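Local atomic coordinates of CDP-glucose-4,6-dehydratase (Yersinia pseudotuberculosis, PDB entry 1RKX), a protein that catalyses the 4,6-dehydration of CDP-D-glucose with the help of bound NAD, as an extended short-chain dehydrogenase/reductase built on a Rossmann fold. Residues F13-T18 against V84-A89; W143-N148 against H301-D306. One frame throughout, in Å; residues are numbered along the deposited sequence.

Contact 1. Residues F13-T18 against V84-A89. With NAD (nicotinamide-adenine-dinucleotide), chain G.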
ATOM      1  N   PHE C  13      17.849  33.285  -3.408  1.00 20.59           N
ATOM      2  CA  PHE C  13      18.805  32.879  -2.386  1.00 20.69           C
ATOM      3  C   PHE C  13      19.098  31.397  -2.609  1.00 20.42           C
ATOM      4  O   PHE C  13      18.180  30.583  -2.652  1.00 21.21           O
ATOM      5  CB  PHE C  13      18.191  33.090  -0.999  1.00 21.38           C
ATOM      6  CG  PHE C  13      19.161  32.899   0.139  1.00 22.06           C
ATOM      7  CD1 PHE C  13      20.017  33.927   0.520  1.00 21.29           C
ATOM      8  CD2 PHE C  13      19.197  31.701   0.846  1.00 21.84           C
ATOM      9  CE1 PHE C  13      20.899  33.767   1.598  1.00 21.85           C
ATOM     10  CE2 PHE C  13      20.073  31.526   1.924  1.00 20.94           C
ATOM     11  CZ  PHE C  13      20.924  32.561   2.300  1.00 21.28           C
ATOM     12  N   VAL C  14      20.373  31.051  -2.746  1.00 20.22           N
ATOM     13  CA  VAL C  14      20.759  29.669  -2.993  1.00 19.45           C
ATOM     14  C   VAL C  14      21.767  29.119  -1.983  1.00 19.59           C
ATOM     15  O   VAL C  14      22.900  29.590  -1.925  1.00 18.17           O
ATOM     16  CB  VAL C  14      21.395  29.519  -4.399  1.00 19.80           C
ATOM     17  CG1 VAL C  14      21.789  28.059  -4.642  1.00 19.95           C
ATOM     18  CG2 VAL C  14      20.430  30.012  -5.473  1.00 19.82           C
ATOM     19  N   THR C  15      21.369  28.129  -1.185  1.00 18.16           N
ATOM     20  CA  THR C  15      22.328  27.540  -0.258  1.00 18.55           C
ATOM     21  C   THR C  15      23.048  26.481  -1.077  1.00 19.18           C
ATOM     22  O   THR C  15      22.443  25.865  -1.963  1.00 20.00           O
ATOM     23  CB  THR C  15      21.660  26.864   0.974  1.00 19.41           C
ATOM     24  OG1 THR C  15      20.874  25.737   0.552  1.00 19.09           O
ATOM     25  CG2 THR C  15      20.783  27.857   1.719  1.00 16.78           C
ATOM     26  N   GLY C  16      24.330  26.275  -0.800  1.00 18.27           N
ATOM     27  CA  GLY C  16      25.086  25.282  -1.537  1.00 17.96           C
ATOM     28  C   GLY C  16      25.534  25.753  -2.912  1.00 21.20           C
ATOM     29  O   GLY C  16      25.785  24.935  -3.800  1.00 19.01           O
ATOM     30  N   HIS C  17      25.638  27.068  -3.091  1.00 18.14           N
ATOM     31  CA  HIS C  17      26.061  27.634  -4.365  1.00 19.40           C
ATOM     32  C   HIS C  17      27.524  27.339  -4.709  1.00 20.11           C
ATOM     33  O   HIS C  17      27.927  27.489  -5.863  1.00 21.87           O
ATOM     34  CB  HIS C  17      25.834  29.152  -4.377  1.00 20.54           C
ATOM     35  CG  HIS C  17      26.805  29.917  -3.529  1.00 21.83           C
ATOM     36  ND1 HIS C  17      26.914  29.735  -2.165  1.00 21.20           N
ATOM     37  CD2 HIS C  17      27.702  30.881  -3.850  1.00 21.40           C
ATOM     38  CE1 HIS C  17      27.832  30.555  -1.684  1.00 20.40           C
ATOM     39  NE2 HIS C  17      28.325  31.261  -2.685  1.00 21.50           N
ATOM     40  N   THR C  18      28.320  26.916  -3.726  1.00 20.68           N
ATOM     41  CA  THR C  18      29.731  26.626  -3.985  1.00 19.96           C
ATOM     42  C   THR C  18      29.954  25.182  -4.430  1.00 19.80           C
ATOM     43  O   THR C  18      31.087  24.766  -4.663  1.00 17.46           O
ATOM     44  CB  THR C  18      30.607  26.885  -2.733  1.00 20.06           C
ATOM     45  OG1 THR C  18      30.204  26.010  -1.675  1.00 17.95           O
ATOM     46  CG2 THR C  18      30.478  28.347  -2.278  1.00 17.10           C
ATOM     47  N   VAL C  84      13.794  30.792  -2.953  1.00 20.44           N
ATOM     48  CA  VAL C  84      14.887  30.115  -2.280  1.00 20.99           C
ATOM     49  C   VAL C  84      15.090  28.688  -2.786  1.00 17.83           C
ATOM     50  O   VAL C  84      14.132  27.932  -2.929  1.00 19.70           O
ATOM     51  CB  VAL C  84      14.645  30.029  -0.758  1.00 19.34           C
ATOM     52  CG1 VAL C  84      15.776  29.235  -0.103  1.00 20.52           C
ATOM     53  CG2 VAL C  84      14.546  31.427  -0.157  1.00 20.94           C
ATOM     54  N   PHE C  85      16.340  28.340  -3.062  1.00 17.87           N
ATOM     55  CA  PHE C  85      16.703  26.990  -3.483  1.00 17.92           C
ATOM     56  C   PHE C  85      17.658  26.476  -2.412  1.00 18.72           C
ATOM     57  O   PHE C  85      18.756  27.020  -2.238  1.00 19.17           O
ATOM     58  CB  PHE C  85      17.430  26.990  -4.831  1.00 18.93           C
ATOM     59  CG  PHE C  85      16.542  27.277  -6.008  1.00 19.38           C
ATOM     60  CD1 PHE C  85      16.424  28.572  -6.508  1.00 19.65           C
ATOM     61  CD2 PHE C  85      15.838  26.248  -6.634  1.00 17.50           C
ATOM     62  CE1 PHE C  85      15.619  28.839  -7.622  1.00 18.16           C
ATOM     63  CE2 PHE C  85      15.028  26.500  -7.748  1.00 17.21           C
ATOM     64  CZ  PHE C  85      14.920  27.801  -8.245  1.00 18.26           C
ATOM     65  N   HIS C  86      17.242  25.445  -1.683  1.00 19.85           N
ATOM     66  CA  HIS C  86      18.082  24.883  -0.634  1.00 17.71           C
ATOM     67  C   HIS C  86      18.813  23.654  -1.153  1.00 18.41           C
ATOM     68  O   HIS C  86      18.226  22.578  -1.273  1.00 19.16           O
ATOM     69  CB  HIS C  86      17.223  24.528   0.589  1.00 18.91           C
ATOM     70  CG  HIS C  86      17.984  23.876   1.706  1.00 20.04           C
ATOM     71  ND1 HIS C  86      19.181  24.368   2.181  1.00 20.27           N
ATOM     72  CD2 HIS C  86      17.709  22.776   2.448  1.00 19.50           C
ATOM     73  CE1 HIS C  86      19.613  23.597   3.165  1.00 20.44           C
ATOM     74  NE2 HIS C  86      18.737  22.624   3.347  1.00 18.23           N
ATOM     75  N   MET C  87      20.095  23.820  -1.473  1.00 20.22           N
ATOM     76  CA  MET C  87      20.890  22.714  -1.976  1.00 24.51           C
ATOM     77  C   MET C  87      22.057  22.320  -1.084  1.00 20.42           C
ATOM     78  O   MET C  87      22.731  21.328  -1.352  1.00 21.03           O
ATOM     79  CB  MET C  87      21.403  23.022  -3.384  1.00 30.96           C
ATOM     80  CG  MET C  87      20.306  22.981  -4.431  1.00 43.66           C
ATOM     81  SD  MET C  87      20.927  22.747  -6.102  1.00 51.42           S
ATOM     82  CE  MET C  87      21.298  24.403  -6.524  1.00 54.06           C
ATOM     83  N   ALA C  88      22.299  23.088  -0.027  1.00 16.59           N
ATOM     84  CA  ALA C  88      23.396  22.783   0.881  1.00 17.93           C
ATOM     85  C   ALA C  88      23.079  21.525   1.688  1.00 16.64           C
ATOM     86  O   ALA C  88      21.984  21.382   2.240  1.00 15.89           O
ATOM     87  CB  ALA C  88      23.653  23.958   1.824  1.00 16.62           C
ATOM     88  N   ALA C  89      24.046  20.616   1.749  1.00 16.29           N
ATOM     89  CA  ALA C  89      23.878  19.378   2.488  1.00 15.14           C
ATOM     90  C   ALA C  89      25.167  18.567   2.463  1.00 15.00           C
ATOM     91  O   ALA C  89      26.054  18.836   1.658  1.00 16.77           O
ATOM     92  CB  ALA C  89      22.742  18.552   1.867  1.00 15.34           C
TER
HETATM   93  PA  NAD G 360      28.425  19.262  -3.618  1.00 19.30           P
HETATM   94  O1A NAD G 360      29.209  18.630  -2.534  1.00 17.42           O
HETATM   95  O2A NAD G 360      29.163  19.651  -4.849  1.00 16.65           O
HETATM   96  O5B NAD G 360      27.657  20.566  -3.074  1.00 17.95           O
HETATM   97  C5B NAD G 360      27.227  20.598  -1.692  1.00 20.21           C
HETATM   98  C4B NAD G 360      27.068  22.038  -1.203  1.00 18.90           C
HETATM   99  O4B NAD G 360      26.666  21.857   0.174  1.00 19.17           O
HETATM  100  C3B NAD G 360      28.384  22.800  -1.159  1.00 17.88           C
HETATM  101  O3B NAD G 360      28.154  24.077  -1.787  1.00 15.33           O
HETATM  102  C2B NAD G 360      28.678  22.873   0.328  1.00 17.82           C
HETATM  103  O2B NAD G 360      29.506  24.011   0.699  1.00 18.41           O
HETATM  104  C1B NAD G 360      27.289  22.874   0.913  1.00 18.30           C
HETATM  105  N9A NAD G 360      27.275  22.509   2.320  1.00 19.67           N
HETATM  106  C8A NAD G 360      27.508  21.277   2.873  1.00 19.70           C
HETATM  107  N7A NAD G 360      27.435  21.269   4.202  1.00 19.19           N
HETATM  108  C5A NAD G 360      27.138  22.579   4.525  1.00 20.48           C
HETATM  109  C6A NAD G 360      26.938  23.215   5.770  1.00 19.75           C
HETATM  110  N6A NAD G 360      26.997  22.644   6.955  1.00 21.75           N
HETATM  111  N1A NAD G 360      26.654  24.555   5.757  1.00 21.22           N
HETATM  112  C2A NAD G 360      26.587  25.182   4.537  1.00 19.89           C
HETATM  113  N3A NAD G 360      26.754  24.697   3.325  1.00 20.28           N
HETATM  114  C4A NAD G 360      27.033  23.366   3.380  1.00 19.51           C
HETATM  115  O3  NAD G 360      27.236  18.316  -3.973  1.00 18.33           O
HETATM  116  PN  NAD G 360      26.058  18.447  -5.101  1.00 24.80           P
HETATM  117  O1N NAD G 360      26.285  17.309  -5.996  1.00 20.03           O
HETATM  118  O2N NAD G 360      26.200  19.764  -5.772  1.00 20.63           O
HETATM  119  O5D NAD G 360      24.739  18.227  -4.256  1.00 22.27           O
HETATM  120  C5D NAD G 360      23.806  19.312  -4.211  1.00 19.96           C
HETATM  121  C4D NAD G 360      22.571  18.902  -3.433  1.00 20.25           C
HETATM  122  O4D NAD G 360      21.953  17.846  -4.241  1.00 18.53           O
HETATM  123  C3D NAD G 360      22.745  18.271  -2.051  1.00 19.84           C
HETATM  124  O3D NAD G 360      21.575  18.578  -1.267  1.00 18.57           O
HETATM  125  C2D NAD G 360      22.810  16.786  -2.383  1.00 18.41           C
HETATM  126  O2D NAD G 360      22.491  15.997  -1.224  1.00 14.64           O
HETATM  127  C1D NAD G 360      21.764  16.688  -3.461  1.00 20.09           C
HETATM  128  N1N NAD G 360      21.917  15.486  -4.271  1.00 19.94           N
HETATM  129  C2N NAD G 360      22.914  15.354  -5.254  1.00 19.79           C
HETATM  130  C3N NAD G 360      22.983  14.139  -6.125  1.00 21.71           C
HETATM  131  C7N NAD G 360      24.023  14.104  -7.169  1.00 22.33           C
HETATM  132  O7N NAD G 360      24.050  13.099  -7.896  1.00 21.74           O
HETATM  133  N7N NAD G 360      24.920  15.094  -7.360  1.00 21.40           N
HETATM  134  C4N NAD G 360      22.054  12.982  -5.830  1.00 21.57           C
HETATM  135  C5N NAD G 360      21.079  13.279  -4.737  1.00 21.82           C
HETATM  136  C6N NAD G 360      21.017  14.399  -4.048  1.00 20.82           C
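Strands 13-15 and 84-86 run side by side in the same direction, their axes 4.8 Å apart and only 4° from parallel, with Phe13 opposite Val84, Val14 opposite Phe85 and Thr15 opposite His86. Phe13 O receives Phe85 N at 2.9 Å, and Phe85 O receives Thr15 N in turn. Beyond His86 the regular pairing gives way to a cluster around the hydroxyl of Thr15. With chi1 at 65°, OG1 sits between its own backbone N and carbonyl carbon and faces the turn that follows the neighbouring strand. There Ala88 N reaches Thr15 OG1 at 3.1 Å in a nearly straight bond, Met87 N adds a weak one, and His86 ND1 meets Thr15 OG1 at 2.7 Å at the edge of the imidazole. Either partner of this last pair could be the donor. Met87 N also bonds to Thr15 O, from well above the carbonyl plane. These are the first and fourth strands of the Rossmann fold, adjacent at the centre of its parallel sheet, and their C-terminal ends open onto the dinucleotide. Ala89 N donates to the adenosine ribose oxygen O4B of NAD, Met87 O accepts from O3D of the nicotinamide ribose, and Thr18 OG1 accepts from NAD O3B at 2.8 Å. On the sheet face of Val14 and Phe85, packed against helix 20-31, the bent chain of Met87 lies alongside Val14, its CE 4.1 Å from Val14 CG1.

Contact 2. Residues W143-N148 against H301-D306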
ATOM      1  N   TRP C 143      10.853  -1.245  -9.695  1.00 19.91           N
ATOM      2  CA  TRP C 143      10.023  -0.101 -10.042  1.00 17.63           C
ATOM      3  C   TRP C 143      10.476   1.278  -9.566  1.00 16.88           C
ATOM      4  O   TRP C 143      11.067   1.418  -8.499  1.00 17.35           O
ATOM      5  CB  TRP C 143       8.598  -0.358  -9.556  1.00 18.51           C
ATOM      6  CG  TRP C 143       7.964  -1.555 -10.210  1.00 18.33           C
ATOM      7  CD1 TRP C 143       7.702  -1.714 -11.539  1.00 17.05           C
ATOM      8  CD2 TRP C 143       7.496  -2.743  -9.565  1.00 18.54           C
ATOM      9  NE1 TRP C 143       7.096  -2.925 -11.764  1.00 17.30           N
ATOM     10  CE2 TRP C 143       6.957  -3.580 -10.570  1.00 18.98           C
ATOM     11  CE3 TRP C 143       7.481  -3.188  -8.235  1.00 19.21           C
ATOM     12  CZ2 TRP C 143       6.405  -4.835 -10.287  1.00 18.55           C
ATOM     13  CZ3 TRP C 143       6.932  -4.437  -7.955  1.00 19.81           C
ATOM     14  CH2 TRP C 143       6.402  -5.244  -8.979  1.00 20.68           C
ATOM     15  N   GLY C 144      10.183   2.290 -10.375  1.00 13.73           N
ATOM     16  CA  GLY C 144      10.534   3.652 -10.019  1.00 16.19           C
ATOM     17  C   GLY C 144       9.577   4.136  -8.949  1.00 15.83           C
ATOM     18  O   GLY C 144       8.373   3.874  -9.017  1.00 14.81           O
ATOM     19  N   TYR C 145      10.099   4.848  -7.958  1.00 14.25           N
ATOM     20  CA  TYR C 145       9.274   5.344  -6.869  1.00 15.19           C
ATOM     21  C   TYR C 145       8.352   6.487  -7.244  1.00 15.04           C
ATOM     22  O   TYR C 145       8.700   7.353  -8.043  1.00 16.54           O
ATOM     23  CB  TYR C 145      10.153   5.759  -5.688  1.00 17.40           C
ATOM     24  CG  TYR C 145      10.834   4.574  -5.053  1.00 16.30           C
ATOM     25  CD1 TYR C 145      12.048   4.095  -5.541  1.00 17.95           C
ATOM     26  CD2 TYR C 145      10.213   3.870  -4.024  1.00 16.66           C
ATOM     27  CE1 TYR C 145      12.625   2.931  -5.017  1.00 19.05           C
ATOM     28  CE2 TYR C 145      10.773   2.716  -3.497  1.00 17.89           C
ATOM     29  CZ  TYR C 145      11.975   2.249  -3.997  1.00 18.76           C
ATOM     30  OH  TYR C 145      12.502   1.091  -3.477  1.00 17.92           O
ATOM     31  N   ARG C 146       7.166   6.475  -6.651  1.00 14.77           N
ATOM     32  CA  ARG C 146       6.169   7.502  -6.900  1.00 17.31           C
ATOM     33  C   ARG C 146       6.216   8.446  -5.695  1.00 18.18           C
ATOM     34  O   ARG C 146       6.570   8.027  -4.595  1.00 17.29           O
ATOM     35  CB  ARG C 146       4.809   6.818  -7.108  1.00 20.79           C
ATOM     36  CG  ARG C 146       4.958   5.669  -8.136  1.00 22.90           C
ATOM     37  CD  ARG C 146       3.677   5.056  -8.715  1.00 29.36           C
ATOM     38  NE  ARG C 146       2.935   4.238  -7.772  1.00 27.44           N
ATOM     39  CZ  ARG C 146       2.256   3.134  -8.086  1.00 25.69           C
ATOM     40  NH1 ARG C 146       2.216   2.674  -9.331  1.00 27.46           N
ATOM     41  NH2 ARG C 146       1.587   2.497  -7.139  1.00 21.55           N
ATOM     42  N   GLU C 147       5.885   9.715  -5.903  1.00 16.10           N
ATOM     43  CA  GLU C 147       5.967  10.700  -4.826  1.00 18.68           C
ATOM     44  C   GLU C 147       5.169  10.433  -3.558  1.00 18.62           C
ATOM     45  O   GLU C 147       5.502  10.966  -2.498  1.00 17.98           O
ATOM     46  CB  GLU C 147       5.624  12.100  -5.359  1.00 18.53           C
ATOM     47  CG  GLU C 147       6.679  12.682  -6.289  1.00 18.23           C
ATOM     48  CD  GLU C 147       6.441  12.347  -7.750  1.00 16.62           C
ATOM     49  OE1 GLU C 147       5.615  11.453  -8.044  1.00 14.95           O
ATOM     50  OE2 GLU C 147       7.090  12.981  -8.606  1.00 17.06           O
ATOM     51  N   ASN C 148       4.131   9.607  -3.654  1.00 17.82           N
ATOM     52  CA  ASN C 148       3.297   9.302  -2.497  1.00 20.42           C
ATOM     53  C   ASN C 148       3.789   8.114  -1.666  1.00 17.97           C
ATOM     54  O   ASN C 148       3.116   7.704  -0.725  1.00 19.81           O
ATOM     55  CB  ASN C 148       1.852   9.039  -2.952  1.00 21.65           C
ATOM     56  CG  ASN C 148       1.702   7.731  -3.718  1.00 24.16           C
ATOM     57  OD1 ASN C 148       2.678   7.155  -4.198  1.00 24.78           O
ATOM     58  ND2 ASN C 148       0.463   7.264  -3.846  1.00 26.24           N
ATOM     59  N   HIS C 301      18.459  -5.092  -9.432  1.00 38.16           N
ATOM     60  CA  HIS C 301      17.744  -3.844  -9.661  1.00 38.35           C
ATOM     61  C   HIS C 301      18.560  -2.636  -9.229  1.00 33.96           C
ATOM     62  O   HIS C 301      19.568  -2.761  -8.533  1.00 33.07           O
ATOM     63  CB  HIS C 301      16.439  -3.852  -8.872  1.00 44.25           C
ATOM     64  CG  HIS C 301      16.639  -4.067  -7.405  1.00 51.09           C
ATOM     65  ND1 HIS C 301      16.840  -5.317  -6.858  1.00 54.78           N
ATOM     66  CD2 HIS C 301      16.745  -3.188  -6.381  1.00 54.54           C
ATOM     67  CE1 HIS C 301      17.062  -5.198  -5.561  1.00 56.36           C
ATOM     68  NE2 HIS C 301      17.011  -3.916  -5.247  1.00 56.89           N
ATOM     69  N   TYR C 302      18.101  -1.463  -9.647  1.00 28.52           N
ATOM     70  CA  TYR C 302      18.746  -0.205  -9.298  1.00 25.15           C
ATOM     71  C   TYR C 302      17.654   0.814  -8.979  1.00 22.61           C
ATOM     72  O   TYR C 302      16.562   0.768  -9.544  1.00 20.03           O
ATOM     73  CB  TYR C 302      19.620   0.287 -10.457  1.00 24.71           C
ATOM     74  CG  TYR C 302      18.908   0.359 -11.787  1.00 24.84           C
ATOM     75  CD1 TYR C 302      18.220   1.510 -12.174  1.00 25.95           C
ATOM     76  CD2 TYR C 302      18.915  -0.731 -12.660  1.00 25.45           C
ATOM     77  CE1 TYR C 302      17.559   1.573 -13.403  1.00 26.52           C
ATOM     78  CE2 TYR C 302      18.255  -0.679 -13.886  1.00 26.35           C
ATOM     79  CZ  TYR C 302      17.582   0.477 -14.251  1.00 28.34           C
ATOM     80  OH  TYR C 302      16.938   0.535 -15.464  1.00 30.65           O
ATOM     81  N   LEU C 303      17.960   1.715  -8.057  1.00 22.35           N
ATOM     82  CA  LEU C 303      17.039   2.761  -7.614  1.00 24.57           C
ATOM     83  C   LEU C 303      16.701   3.727  -8.743  1.00 19.83           C
ATOM     84  O   LEU C 303      17.593   4.281  -9.380  1.00 21.63           O
ATOM     85  CB  LEU C 303      17.681   3.535  -6.453  1.00 28.54           C
ATOM     86  CG  LEU C 303      16.885   4.532  -5.600  1.00 34.36           C
ATOM     87  CD1 LEU C 303      16.280   5.627  -6.466  1.00 36.39           C
ATOM     88  CD2 LEU C 303      15.806   3.793  -4.839  1.00 37.00           C
ATOM     89  N   LYS C 304      15.410   3.921  -8.994  1.00 19.24           N
ATOM     90  CA  LYS C 304      14.971   4.852 -10.028  1.00 17.93           C
ATOM     91  C   LYS C 304      13.672   5.520  -9.601  1.00 15.79           C
ATOM     92  O   LYS C 304      13.009   5.070  -8.664  1.00 15.81           O
ATOM     93  CB  LYS C 304      14.793   4.146 -11.379  1.00 21.03           C
ATOM     94  CG  LYS C 304      13.657   3.161 -11.444  1.00 24.81           C
ATOM     95  CD  LYS C 304      13.555   2.561 -12.840  1.00 26.74           C
ATOM     96  CE  LYS C 304      12.393   1.589 -12.928  1.00 28.52           C
ATOM     97  NZ  LYS C 304      12.235   1.035 -14.292  1.00 26.81           N
ATOM     98  N   LEU C 305      13.309   6.592 -10.294  1.00 14.22           N
ATOM     99  CA  LEU C 305      12.115   7.345  -9.953  1.00 16.04           C
ATOM    100  C   LEU C 305      11.101   7.402 -11.083  1.00 15.85           C
ATOM    101  O   LEU C 305      11.458   7.384 -12.259  1.00 16.62           O
ATOM    102  CB  LEU C 305      12.503   8.781  -9.579  1.00 14.61           C
ATOM    103  CG  LEU C 305      13.571   9.000  -8.502  1.00 15.80           C
ATOM    104  CD1 LEU C 305      13.786  10.501  -8.297  1.00 17.80           C
ATOM    105  CD2 LEU C 305      13.136   8.344  -7.208  1.00 15.12           C
ATOM    106  N   ASP C 306       9.829   7.460 -10.717  1.00 16.26           N
ATOM    107  CA  ASP C 306       8.765   7.583 -11.704  1.00 19.11           C
ATOM    108  C   ASP C 306       8.527   9.090 -11.752  1.00 18.12           C
ATOM    109  O   ASP C 306       8.158   9.688 -10.740  1.00 16.50           O
ATOM    110  CB  ASP C 306       7.501   6.877 -11.233  1.00 20.62           C
ATOM    111  CG  ASP C 306       6.376   6.968 -12.244  1.00 22.06           C
ATOM    112  OD1 ASP C 306       6.091   8.085 -12.723  1.00 20.50           O
ATOM    113  OD2 ASP C 306       5.775   5.923 -12.555  1.00 24.10           O
TER
HETATM  114  O   HOH W   1      13.699   1.553  -7.868  1.00 19.17           O
HETATM  115  O   HOH W   2       5.656  10.966 -10.614  1.00 20.85           O
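The Tyr145 ring meets Leu303 and Lys304 in different ways: Leu303 CD2 approaches obliquely, 3.3 Å from Tyr145 CE1, whereas Lys304 O lies at the ring edge, 3.4 Å from Tyr145 CD1. The same ring stacks with Trp141, and its hydroxyl bonds to Lys139 N. Two backbone bonds, Tyr145 N to Lys304 O at 3.0 Å and Asp306 N to Tyr145 O at 2.9 Å, form a single bridge joining the loop between strand 126-130 and helix 156-175 to the loop leading into helix 308-314. Gly144 lies against Lys304, whose extended chain brings CE to 3.4 Å from Gly144 N. Its ammonium group continues to a salt bridge with Asp266 and a hydrogen bond to Ser308 of the second subunit. One water links Trp143 O to Lys304 N; a second joins Glu147 OE1 to Asp306 O, while Glu147 OE2 accepts from Asn261 N. Asp306 CB packs on Tyr145 O, and its OD1 is hydrogen-bonded to Ser308 of the same chain. Arg146 NH2 makes a salt bridge with Glu149 of the second subunit; Arg146 NH1 and Asp306 OD2, 5.8 Å apart, are not in contact. Backbone bonds and water thus join the loops directly, while the charged ends of Lys304 and Arg146 carry the contact into the subunit interface.

In the fold
Contact 1 belongs to the core: all its touching residues are buried, and no other chain of the assembly reaches it. Contact 2 is a partly buried meeting of two loops against the second subunit. The centres of the two contacts are about 25 Å apart and their nearest atoms about 14 Å. The two share no segment; contact 1 closes in the chain before contact 2 opens. A looser connection runs through strand 126-130, which neighbours strand 83-86 in the parallel sheet and precedes the loop carrying 143-148. Regular pairing and direct cofactor bonds distinguish contact 1, whereas contact 2 has an isolated bridge, waters and intersubunit ion pairing, with the side chain of Leu305 about 9 Å from the bound NAD.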